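Local coordinates for protein putative alpha-L-fucosidase (Bacteroides thetaiotaomicron, PDB 3EYP) that probably hydrolyses alpha-L-fucosidic linkages as a glycoside hydrolase family 29 enzyme, releasing L-fucose from glycans, at residues Asn19-Ala24 / Thr284-Asn289; Glu162-Gly167 / Pro251-Val256; Glu277-Tyr282 / Tyr454-Val459; Lys405-Ile410 / Gln434-Ile439. One frame throughout, in Å; residues are numbered along the deposited sequence.

Contact 1. Residues Asn19-Ala24 / Thr284-Asn289; sequences NREMIA and TSVGRN
Val286 holds CG1 anti to its backbone N (chi1 175°), which leaves CG2 anti to its own carbonyl carbon and directed at the backbone of Glu21. Val286 CG2 meets Glu21 O at 3.0 Å, a tight fit for a methyl group against a carbonyl oxygen. On the other segment, a positive phi at Glu21 (71°) turns the chain out of helix 12-20, and the next residue, Met22, begins strand 22-26. This is the entry to the first strand of the TIM barrel, next to its last strand, 291-295; residues 284-289 form the loop leading into that last strand. Within the loop a type I turn runs from Ser285 to Arg288, closed by Arg288 N to Ser285 O at 3.0 Å. The turn presents the short, branched valine to the neighbouring segment. Met22 adds its CG, 4.3 Å from Val286 CG2, and Glu21 CB lies 4.3 Å from Val286 CG1; these looser carbon contacts flank the tight one, and no hydrogen bond joins the segments. The carboxylate of Glu21 turns to other partners, one being a weak hydrogen bond between OE1 and a bound glycerol, while Tyr282 packs against both Glu21 and Met22.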
# COMPACT_ATOMS: atom_id res chain seq x y z
N ASN A 19 -1.61 7.80 -3.63
CA ASN A 19 -1.13 8.98 -2.93
C ASN A 19 -1.04 8.81 -1.41
O ASN A 19 -0.36 9.58 -0.70
CB ASN A 19 -2.02 10.18 -3.27
CG ASN A 19 -1.39 11.49 -2.83
OD1 ASN A 19 -0.18 11.70 -2.99
ND2 ASN A 19 -2.20 12.33 -2.20
N ARG A 20 -1.71 7.78 -0.92
CA ARG A 20 -1.68 7.48 0.55
C ARG A 20 -0.27 7.07 1.01
O ARG A 20 0.24 7.41 2.09
CB ARG A 20 -2.66 6.36 0.90
CG ARG A 20 -4.10 6.61 0.55
CD ARG A 20 -4.96 5.41 1.01
NE ARG A 20 -6.29 5.43 0.43
CZ ARG A 20 -7.11 4.38 0.40
NH1 ARG A 20 -6.77 3.20 0.91
NH2 ARG A 20 -8.28 4.50 -0.15
N GLU A 21 0.36 6.35 0.11
CA GLU A 21 1.72 5.75 0.29
C GLU A 21 1.77 4.63 1.26
O GLU A 21 2.20 3.53 0.94
CB GLU A 21 2.78 6.83 0.57
CG GLU A 21 2.95 7.68 -0.67
CD GLU A 21 4.09 8.67 -0.64
OE1 GLU A 21 4.80 8.80 0.38
OE2 GLU A 21 4.26 9.32 -1.71
N MET A 22 1.22 4.88 2.43
CA MET A 22 1.14 3.87 3.51
C MET A 22 -0.30 3.77 4.05
O MET A 22 -1.09 4.74 4.02
CB MET A 22 2.08 4.26 4.67
CG MET A 22 3.58 3.96 4.49
SD MET A 22 4.74 4.39 5.80
CE MET A 22 4.55 3.03 6.90
N ILE A 23 -0.64 2.59 4.52
CA ILE A 23 -1.96 2.28 5.14
C ILE A 23 -1.73 1.41 6.38
O ILE A 23 -0.86 0.53 6.35
CB ILE A 23 -2.91 1.54 4.17
CG1 ILE A 23 -3.03 2.26 2.86
CG2 ILE A 23 -4.26 1.35 4.79
CD1 ILE A 23 -3.84 1.49 1.75
N ALA A 24 -2.40 1.68 7.51
CA ALA A 24 -2.30 0.71 8.62
C ALA A 24 -3.32 -0.43 8.56
O ALA A 24 -4.42 -0.26 8.14
CB ALA A 24 -2.37 1.40 9.98
N THR A 284 10.96 -1.31 -0.86
CA THR A 284 10.49 -2.41 -1.72
C THR A 284 9.00 -2.51 -1.82
O THR A 284 8.49 -3.48 -2.34
CB THR A 284 11.11 -3.80 -1.32
OG1 THR A 284 10.67 -4.15 0.01
CG2 THR A 284 12.61 -3.72 -1.35
N SER A 285 8.34 -1.43 -1.43
CA SER A 285 6.89 -1.27 -1.61
C SER A 285 6.54 0.09 -2.15
O SER A 285 6.31 0.28 -3.34
CB SER A 285 6.11 -1.50 -0.26
OG SER A 285 6.63 -0.67 0.79
N VAL A 286 6.55 1.06 -1.26
CA VAL A 286 6.36 2.41 -1.68
C VAL A 286 7.41 2.78 -2.78
O VAL A 286 7.11 3.48 -3.75
CB VAL A 286 6.35 3.45 -0.47
CG1 VAL A 286 6.27 4.89 -1.01
CG2 VAL A 286 5.20 3.17 0.56
N GLY A 287 8.63 2.28 -2.64
CA GLY A 287 9.70 2.61 -3.59
C GLY A 287 9.79 1.66 -4.79
O GLY A 287 10.78 1.64 -5.48
N ARG A 288 8.77 0.82 -4.97
CA ARG A 288 8.60 -0.01 -6.14
C ARG A 288 7.18 0.02 -6.67
O ARG A 288 6.53 -0.99 -6.87
CB ARG A 288 9.02 -1.49 -5.88
CG ARG A 288 10.44 -1.72 -5.44
CD ARG A 288 10.73 -3.24 -5.28
NE ARG A 288 12.16 -3.44 -5.07
CZ ARG A 288 12.72 -4.62 -4.87
NH1 ARG A 288 11.97 -5.71 -4.81
NH2 ARG A 288 14.03 -4.71 -4.72
N ASN A 289 6.66 1.23 -6.80
CA ASN A 289 5.43 1.47 -7.52
C ASN A 289 4.21 0.79 -6.90
O ASN A 289 3.30 0.32 -7.58
CB ASN A 289 5.57 1.12 -9.01
CG ASN A 289 4.36 1.56 -9.83
OD1 ASN A 289 3.78 2.60 -9.56
ND2 ASN A 289 4.00 0.79 -10.85

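Contact 2. Residues Glu162-Gly167 / Pro251-Val256; sequences ETWWDG and PAETDV. With GOL (glycerol), chain C.
Trp164 NE1 donates to Glu253 OE2 over 2.8 Å in a nearly straight bond, with an N-H...O angle of 165°. The oxygen uses its syn lone pair, and the carboxylate lies almost in the plane of the indole, so the bond is made at the ring edge. Glu253 reaches across with its chain extended beyond CG, coming from the opposite direction to Glu162. The two carboxylates are nearly coplanar, with Glu162 OE2 only 2.4 Å from Glu253 OE1. Each has a further partner: Glu162 OE1 forms a salt bridge with Arg20, and Glu253 OE1 accepts a hydrogen bond from Trp17. Phe195 stacks on Trp164 and Phe25 meets it edge-to-face. Both segments contribute strands to the TIM barrel, but these are not paired with each other. The axes of residues 162-164 and 253-256 are 12.6 Å apart at closest, and long side chains span the buried interior between them.

Beyond the indole the direct packing thins. Trp164 CH2 is 3.8 Å from Asp255 OD2, and a glycerol, probably from the crystallisation liquor, bridges the wider gap. Its O2 donates to Asp166 OD1 at 2.7 Å, and its O3 lies 2.9 Å from Asp255 OD2. The bond from Gly167 N to glycerol O1 (3.1 Å) is weak; with no side chain, Gly167 lets that hydroxyl come close. Asp166 is partly exposed, unlike the acids deeper in, and the carboxylates of Glu212 and Glu232 are also hydrogen-bonded to glycerol.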
# COMPACT_ATOMS: atom_id res chain seq x y z
N GLU A 162 -11.51 1.91 1.88
CA GLU A 162 -11.05 0.59 1.40
C GLU A 162 -11.85 -0.53 1.98
O GLU A 162 -12.17 -0.53 3.16
CB GLU A 162 -9.58 0.35 1.71
CG GLU A 162 -8.97 -0.83 0.97
CD GLU A 162 -7.51 -0.63 0.56
OE1 GLU A 162 -7.08 0.55 0.47
OE2 GLU A 162 -6.80 -1.68 0.39
N THR A 163 -12.18 -1.49 1.10
CA THR A 163 -12.77 -2.79 1.52
C THR A 163 -11.81 -3.85 1.07
O THR A 163 -11.35 -3.84 -0.07
CB THR A 163 -14.17 -3.02 0.89
OG1 THR A 163 -15.10 -2.10 1.46
CG2 THR A 163 -14.70 -4.39 1.15
N TRP A 164 -11.45 -4.73 1.99
CA TRP A 164 -10.41 -5.75 1.76
C TRP A 164 -11.02 -7.13 1.73
O TRP A 164 -11.65 -7.57 2.72
CB TRP A 164 -9.39 -5.70 2.85
CG TRP A 164 -7.96 -5.71 2.47
CD1 TRP A 164 -7.22 -4.66 2.04
CD2 TRP A 164 -7.07 -6.82 2.56
NE1 TRP A 164 -5.93 -5.06 1.79
CE2 TRP A 164 -5.80 -6.37 2.14
CE3 TRP A 164 -7.23 -8.15 2.94
CZ2 TRP A 164 -4.68 -7.21 2.11
CZ3 TRP A 164 -6.11 -8.98 2.90
CH2 TRP A 164 -4.86 -8.48 2.51
N TRP A 165 -10.75 -7.84 0.63
CA TRP A 165 -11.23 -9.22 0.47
C TRP A 165 -10.05 -10.17 0.42
O TRP A 165 -9.39 -10.30 -0.61
CB TRP A 165 -12.09 -9.41 -0.78
CG TRP A 165 -13.45 -8.75 -0.71
CD1 TRP A 165 -14.16 -8.51 0.41
CD2 TRP A 165 -14.25 -8.28 -1.80
NE1 TRP A 165 -15.34 -7.92 0.11
CE2 TRP A 165 -15.42 -7.73 -1.25
CE3 TRP A 165 -14.08 -8.26 -3.19
CZ2 TRP A 165 -16.45 -7.20 -2.03
CZ3 TRP A 165 -15.08 -7.69 -3.97
CH2 TRP A 165 -16.28 -7.20 -3.40
N ASP A 166 -9.77 -10.78 1.57
CA ASP A 166 -8.68 -11.78 1.69
C ASP A 166 -9.03 -12.98 0.85
O ASP A 166 -10.17 -13.46 0.86
CB ASP A 166 -8.49 -12.19 3.14
CG ASP A 166 -7.16 -12.82 3.46
OD1 ASP A 166 -6.59 -13.60 2.67
OD2 ASP A 166 -6.73 -12.63 4.61
N GLY A 167 -8.05 -13.49 0.13
CA GLY A 167 -8.26 -14.68 -0.69
C GLY A 167 -8.12 -16.02 0.03
O GLY A 167 -8.57 -17.08 -0.47
N PRO A 251 -3.09 -1.94 -9.62
CA PRO A 251 -1.79 -1.89 -9.04
C PRO A 251 -1.65 -2.76 -7.78
O PRO A 251 -2.63 -3.10 -7.13
CB PRO A 251 -1.59 -0.41 -8.67
CG PRO A 251 -2.88 0.24 -8.84
CD PRO A 251 -3.82 -0.67 -9.55
N ALA A 252 -0.43 -3.13 -7.50
CA ALA A 252 -0.09 -3.96 -6.33
C ALA A 252 -0.17 -3.20 -5.02
O ALA A 252 0.41 -2.11 -4.82
CB ALA A 252 1.31 -4.59 -6.47
N GLU A 253 -0.80 -3.87 -4.05
CA GLU A 253 -0.75 -3.44 -2.63
C GLU A 253 0.05 -4.44 -1.77
O GLU A 253 -0.21 -5.62 -1.77
CB GLU A 253 -2.18 -3.29 -2.10
CG GLU A 253 -2.27 -2.49 -0.76
CD GLU A 253 -3.67 -2.58 -0.17
OE1 GLU A 253 -4.45 -1.62 -0.29
OE2 GLU A 253 -4.01 -3.63 0.35
N THR A 254 1.09 -3.95 -1.10
CA THR A 254 2.04 -4.79 -0.41
C THR A 254 1.73 -4.82 1.08
O THR A 254 1.86 -3.81 1.77
CB THR A 254 3.51 -4.26 -0.60
OG1 THR A 254 3.78 -4.21 -2.02
CG2 THR A 254 4.52 -5.15 0.06
N ASP A 255 1.36 -5.98 1.54
CA ASP A 255 0.94 -6.17 2.97
C ASP A 255 1.94 -6.93 3.79
O ASP A 255 2.49 -7.90 3.33
CB ASP A 255 -0.43 -6.80 3.09
CG ASP A 255 -0.49 -8.25 2.64
OD1 ASP A 255 0.07 -8.60 1.57
OD2 ASP A 255 -1.18 -9.02 3.35
N VAL A 256 2.16 -6.46 5.02
CA VAL A 256 3.11 -7.10 5.90
C VAL A 256 2.83 -6.71 7.35
O VAL A 256 2.26 -5.66 7.64
CB VAL A 256 4.59 -6.73 5.47
CG1 VAL A 256 4.81 -5.22 5.60
CG2 VAL A 256 5.62 -7.47 6.24
C1 GOL C . -4.66 -12.41 -0.25
O1 GOL C . -5.16 -13.58 -0.88
C2 GOL C . -3.52 -12.76 0.69
O2 GOL C . -3.99 -13.46 1.82
C3 GOL C . -2.82 -11.49 1.12
O3 GOL C . -2.30 -11.55 2.44

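Contact 3. Residues Glu277-Tyr282 / Tyr454-Val459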
# COMPACT_ATOMS: atom_id res chain seq x y z
N GLU A 277 14.79 -2.63 8.99
CA GLU A 277 13.95 -3.62 8.29
C GLU A 277 12.75 -2.95 7.62
O GLU A 277 12.42 -3.22 6.47
CB GLU A 277 13.49 -4.75 9.21
CG GLU A 277 14.65 -5.72 9.45
CD GLU A 277 14.46 -6.75 10.58
OE1 GLU A 277 15.15 -7.81 10.47
OE2 GLU A 277 13.69 -6.56 11.55
N LEU A 278 12.14 -2.01 8.35
CA LEU A 278 10.95 -1.31 7.82
C LEU A 278 11.30 -0.35 6.68
O LEU A 278 10.54 -0.14 5.75
CB LEU A 278 10.23 -0.57 8.97
CG LEU A 278 9.57 -1.54 9.98
CD1 LEU A 278 9.12 -0.72 11.21
CD2 LEU A 278 8.38 -2.36 9.29
N TRP A 279 12.50 0.22 6.78
CA TRP A 279 13.02 1.09 5.74
C TRP A 279 13.23 0.27 4.47
O TRP A 279 12.90 0.69 3.38
CB TRP A 279 14.34 1.75 6.21
CG TRP A 279 15.14 2.46 5.18
CD1 TRP A 279 16.48 2.30 4.95
CD2 TRP A 279 14.69 3.47 4.28
NE1 TRP A 279 16.89 3.16 3.95
CE2 TRP A 279 15.82 3.90 3.55
CE3 TRP A 279 13.45 4.10 4.05
CZ2 TRP A 279 15.73 4.88 2.57
CZ3 TRP A 279 13.37 5.06 3.07
CH2 TRP A 279 14.51 5.46 2.35
N ASP A 280 13.74 -0.93 4.65
CA ASP A 280 13.94 -1.84 3.53
C ASP A 280 12.59 -2.12 2.87
O ASP A 280 12.41 -2.04 1.68
CB ASP A 280 14.49 -3.19 3.99
CG ASP A 280 15.95 -3.13 4.36
OD1 ASP A 280 16.58 -2.10 4.09
OD2 ASP A 280 16.48 -4.17 4.86
N ILE A 281 11.66 -2.48 3.72
CA ILE A 281 10.30 -2.76 3.25
C ILE A 281 9.64 -1.59 2.56
O ILE A 281 9.06 -1.72 1.46
CB ILE A 281 9.41 -3.29 4.42
CG1 ILE A 281 9.86 -4.70 4.78
CG2 ILE A 281 7.94 -3.29 4.03
CD1 ILE A 281 9.27 -5.25 6.14
N TYR A 282 9.77 -0.43 3.17
CA TYR A 282 9.27 0.81 2.59
C TYR A 282 9.82 0.93 1.14
O TYR A 282 9.12 1.26 0.17
CB TYR A 282 9.69 2.04 3.43
CG TYR A 282 9.20 3.37 2.89
CD1 TYR A 282 7.93 3.87 3.21
CD2 TYR A 282 9.99 4.13 2.02
CE1 TYR A 282 7.47 5.07 2.66
CE2 TYR A 282 9.55 5.33 1.48
CZ TYR A 282 8.30 5.79 1.81
OH TYR A 282 7.88 7.00 1.33
N TYR A 454 19.65 11.99 -2.79
CA TYR A 454 19.48 12.26 -1.37
C TYR A 454 20.51 11.54 -0.53
O TYR A 454 21.22 10.61 -0.96
CB TYR A 454 18.06 11.84 -0.93
CG TYR A 454 16.93 12.26 -1.87
CD1 TYR A 454 16.24 13.45 -1.66
CD2 TYR A 454 16.55 11.48 -2.96
CE1 TYR A 454 15.22 13.89 -2.51
CE2 TYR A 454 15.54 11.89 -3.84
CZ TYR A 454 14.87 13.11 -3.61
OH TYR A 454 13.86 13.54 -4.42
N LYS A 455 20.57 11.98 0.72
CA LYS A 455 21.43 11.34 1.66
C LYS A 455 20.53 10.71 2.75
O LYS A 455 19.70 11.39 3.38
CB LYS A 455 22.44 12.36 2.24
CG LYS A 455 23.35 11.80 3.31
CD LYS A 455 24.22 10.66 2.91
CE LYS A 455 24.62 9.81 4.15
NZ LYS A 455 23.58 8.71 4.53
N GLN A 456 20.69 9.41 2.93
CA GLN A 456 19.81 8.64 3.82
C GLN A 456 20.03 9.10 5.25
O GLN A 456 21.16 9.34 5.65
CB GLN A 456 20.05 7.14 3.72
CG GLN A 456 19.57 6.53 2.46
CD GLN A 456 19.92 5.10 2.36
OE1 GLN A 456 19.50 4.29 3.21
NE2 GLN A 456 20.69 4.73 1.31
N SER A 457 18.93 9.20 5.98
CA SER A 457 18.93 9.67 7.37
C SER A 457 19.80 8.82 8.26
O SER A 457 19.92 7.60 8.07
CB SER A 457 17.50 9.74 7.97
OG SER A 457 17.52 9.87 9.39
N PRO A 458 20.43 9.45 9.25
CA PRO A 458 21.17 8.64 10.21
C PRO A 458 20.28 7.68 10.97
O PRO A 458 20.72 6.69 11.50
CB PRO A 458 21.74 9.69 11.15
CG PRO A 458 21.82 10.89 10.31
CD PRO A 458 20.64 10.88 9.46
N VAL A 459 19.00 8.01 11.01
CA VAL A 459 18.04 7.14 11.66
C VAL A 459 18.19 5.75 11.14
O VAL A 459 18.00 4.82 11.86
CB VAL A 459 16.56 7.59 11.43
CG1 VAL A 459 15.59 6.46 11.95
CG2 VAL A 459 16.28 8.94 12.13
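Trp279 receives Gln456 OE1 at the edge of its indole, while Phe460 stacks on the ring and Phe323 also packs against it. The amide of Gln456 is turned 49° from the indole plane, so the two flat groups meet obliquely. Trp279 NE1 donates to Gln456 OE1 over 2.9 Å, with a moderately bent N-H...O angle of 151°. The donor stands above the carbonyl plane, 40° out of it, and therefore does not sit on a lone pair of the oxygen. Tryptophan suits this place because its ring offers broad apolar faces together with one polar edge. Gln456 is long enough, with its chain extended beyond CG, to carry an acceptor to that edge from a loop whose CA atoms stay far from the helix.

The loop is braced on its own side. Lys455 NZ donates to Gln456 O at 2.7 Å, in the carbonyl plane, and makes a salt bridge with Asp379. Ser457 OG accepts from Val459 N at 2.9 Å, an ST turn that bends the chain just after Gln456. Trp279 projects from helix 275-283 of the TIM barrel, whereas Tyr454 ends the last strand of the C-terminal beta domain and the residues after it form the loop. Helix 306-323 accompanies both: its Leu315, Ile319 and Phe323 pack on residues of helix 275-283, and its Glu321 and Thr322 hydrogen-bond to Ser457.

Contact 4. Residues Lys405-Ile410 / Gln434-Ile439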
# COMPACT_ATOMS: atom_id res chain seq x y z
N LYS A 405 35.62 13.71 -16.83
CA LYS A 405 36.41 12.93 -17.79
C LYS A 405 35.55 11.77 -18.32
O LYS A 405 35.62 11.36 -19.50
CB LYS A 405 37.70 12.41 -17.14
N ASN A 406 34.73 11.24 -17.43
CA ASN A 406 33.82 10.17 -17.79
C ASN A 406 32.61 10.04 -16.86
O ASN A 406 32.66 10.40 -15.68
CB ASN A 406 34.61 8.86 -17.86
N TRP A 407 31.51 9.56 -17.44
CA TRP A 407 30.32 9.15 -16.68
C TRP A 407 30.58 7.80 -16.04
O TRP A 407 30.94 6.83 -16.71
CB TRP A 407 29.09 9.06 -17.57
CG TRP A 407 28.63 10.37 -18.02
CD1 TRP A 407 28.61 10.83 -19.30
CD2 TRP A 407 28.11 11.44 -17.21
NE1 TRP A 407 28.12 12.12 -19.34
CE2 TRP A 407 27.79 12.51 -18.07
CE3 TRP A 407 27.86 11.59 -15.84
CZ2 TRP A 407 27.28 13.70 -17.61
CZ3 TRP A 407 27.35 12.77 -15.40
CH2 TRP A 407 27.05 13.81 -16.28
N ILE A 408 30.38 7.78 -14.73
CA ILE A 408 30.55 6.59 -13.90
C ILE A 408 29.17 6.03 -13.64
O ILE A 408 28.24 6.76 -13.32
CB ILE A 408 31.26 6.91 -12.55
CG1 ILE A 408 32.65 7.49 -12.80
CG2 ILE A 408 31.42 5.66 -11.68
CD1 ILE A 408 32.70 9.01 -12.57
N THR A 409 29.03 4.73 -13.83
CA THR A 409 27.72 4.12 -13.67
C THR A 409 27.47 3.90 -12.19
O THR A 409 28.39 3.86 -11.39
CB THR A 409 27.55 2.79 -14.40
OG1 THR A 409 28.23 1.73 -13.68
CG2 THR A 409 28.01 2.89 -15.85
N ILE A 410 26.20 3.83 -11.85
CA ILE A 410 25.76 3.49 -10.50
C ILE A 410 25.17 2.09 -10.57
O ILE A 410 24.14 1.90 -11.18
CB ILE A 410 24.71 4.49 -9.97
CG1 ILE A 410 25.31 5.91 -9.88
CG2 ILE A 410 24.26 4.05 -8.57
CD1 ILE A 410 24.31 7.02 -9.57
N GLN A 434 28.50 16.20 -11.22
CA GLN A 434 27.37 16.13 -12.16
C GLN A 434 26.69 14.78 -12.11
O GLN A 434 27.30 13.77 -11.84
CB GLN A 434 27.86 16.36 -13.58
CG GLN A 434 28.58 17.67 -13.82
CD GLN A 434 29.01 17.74 -15.25
OE1 GLN A 434 29.98 17.09 -15.63
NE2 GLN A 434 28.23 18.43 -16.08
N VAL A 435 25.39 14.82 -12.38
CA VAL A 435 24.53 13.65 -12.41
C VAL A 435 23.77 13.61 -13.71
O VAL A 435 23.14 14.60 -14.11
CB VAL A 435 23.47 13.65 -11.25
CG1 VAL A 435 22.47 12.42 -11.37
CG2 VAL A 435 24.14 13.73 -9.89
N ARG A 436 23.81 12.45 -14.32
CA ARG A 436 23.06 12.20 -15.55
C ARG A 436 21.91 11.20 -15.39
O ARG A 436 22.09 10.07 -14.92
CB ARG A 436 23.97 11.71 -16.68
CG ARG A 436 23.21 11.51 -17.97
CD ARG A 436 24.08 11.48 -19.20
NE ARG A 436 24.84 10.26 -19.35
CZ ARG A 436 25.36 9.86 -20.52
NH1 ARG A 436 26.06 8.74 -20.61
NH2 ARG A 436 25.14 10.57 -21.61
N LEU A 437 20.74 11.64 -15.84
CA LEU A 437 19.55 10.78 -15.94
C LEU A 437 19.32 10.43 -17.40
O LEU A 437 19.05 11.30 -18.23
CB LEU A 437 18.33 11.48 -15.37
CG LEU A 437 17.00 10.75 -15.55
CD1 LEU A 437 17.03 9.33 -14.87
CD2 LEU A 437 15.87 11.64 -15.03
N ARG A 438 19.49 9.13 -17.69
CA ARG A 438 19.24 8.57 -19.02
C ARG A 438 17.89 7.85 -19.07
O ARG A 438 17.70 6.81 -18.44
CB ARG A 438 20.33 7.57 -19.41
CG ARG A 438 21.82 8.04 -19.20
CD ARG A 438 22.75 7.29 -20.17
NE ARG A 438 22.61 7.88 -21.50
CZ ARG A 438 23.26 7.49 -22.61
NH1 ARG A 438 23.05 8.14 -23.76
NH2 ARG A 438 24.07 6.46 -22.59
N ILE A 439 16.97 8.43 -19.84
CA ILE A 439 15.71 7.79 -20.25
C ILE A 439 16.04 7.07 -21.52
O ILE A 439 16.29 7.69 -22.56
CB ILE A 439 14.53 8.80 -20.49
CG1 ILE A 439 14.26 9.60 -19.24
CG2 ILE A 439 13.20 8.08 -20.96
CD1 ILE A 439 14.28 8.79 -18.01
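The antiparallel beta-sandwich of the F5/8 type C domain carries on one of its sheets a flat stack of Trp407 with Arg436. Trp407 lies just ahead of the short edge strand 408-409, and Arg436 is in strand 434-442; strand 393-401 runs between them, so the pair reaches over an intervening strand, with no hydrogen bond between the two segments. The guanidinium of Arg436 lies flat on the indole, their planes 11° apart and their centres 3.9 Å apart. Arg436 CZ stands over the five-membered ring, giving a cation-pi interaction, with NH1 coming to 3.5 Å from Trp407 CD1. Arg436 CB covers the six-membered ring by a CH-pi contact, 3.7 Å from its centroid.

A bend at chi3 (74°) lays the arginine along the indole, so that its aliphatic part and its charged end each cover one ring. Gln434 comes to the far rim of the six-membered ring, where its CB is 3.8 Å from Trp407 CH2 and its backbone O lies near the ring plane. The amide end has its own partner, Gln434 NE2 bonding to Thr371.

On the other face of the Arg436 guanidinium, Arg438 NE stands 3.5 Å above the plane. Carboxylates balance these charges: Arg436 pairs with Glu399, and Arg438 with Asp367. The result is a single Trp-Arg cation-pi stack, extended by a second arginine two residues along the same strand, on a sheet of a discoidin-like beta-sandwich.

Overall arrangement
Contacts 1 and 2 both belong to the parallel barrel sheet, their centres 12 Å apart, and are joined by the salt bridge from Arg20 NH1 to Glu162 OE1 (2.7 Å). Contact 3 lies 14 Å from contact 1 between centres, and Tyr282 is the link: its O lies 3.0 Å from Gly287 N, a probable hydrogen bond, as helix 275-283 passes into the 284-289 loop. Contact 2 borders one glycerol in the barrel pocket, the probable place for a sugar, while Glu21 of contact 1 and Tyr282 of contact 3 also meet bound glycerol. Contact 4 stands apart in the C-terminal beta domain, with nearest atoms about 21 Å from contact 2 but about 9 Å from contact 3, where chain following that domain returns to the barrel.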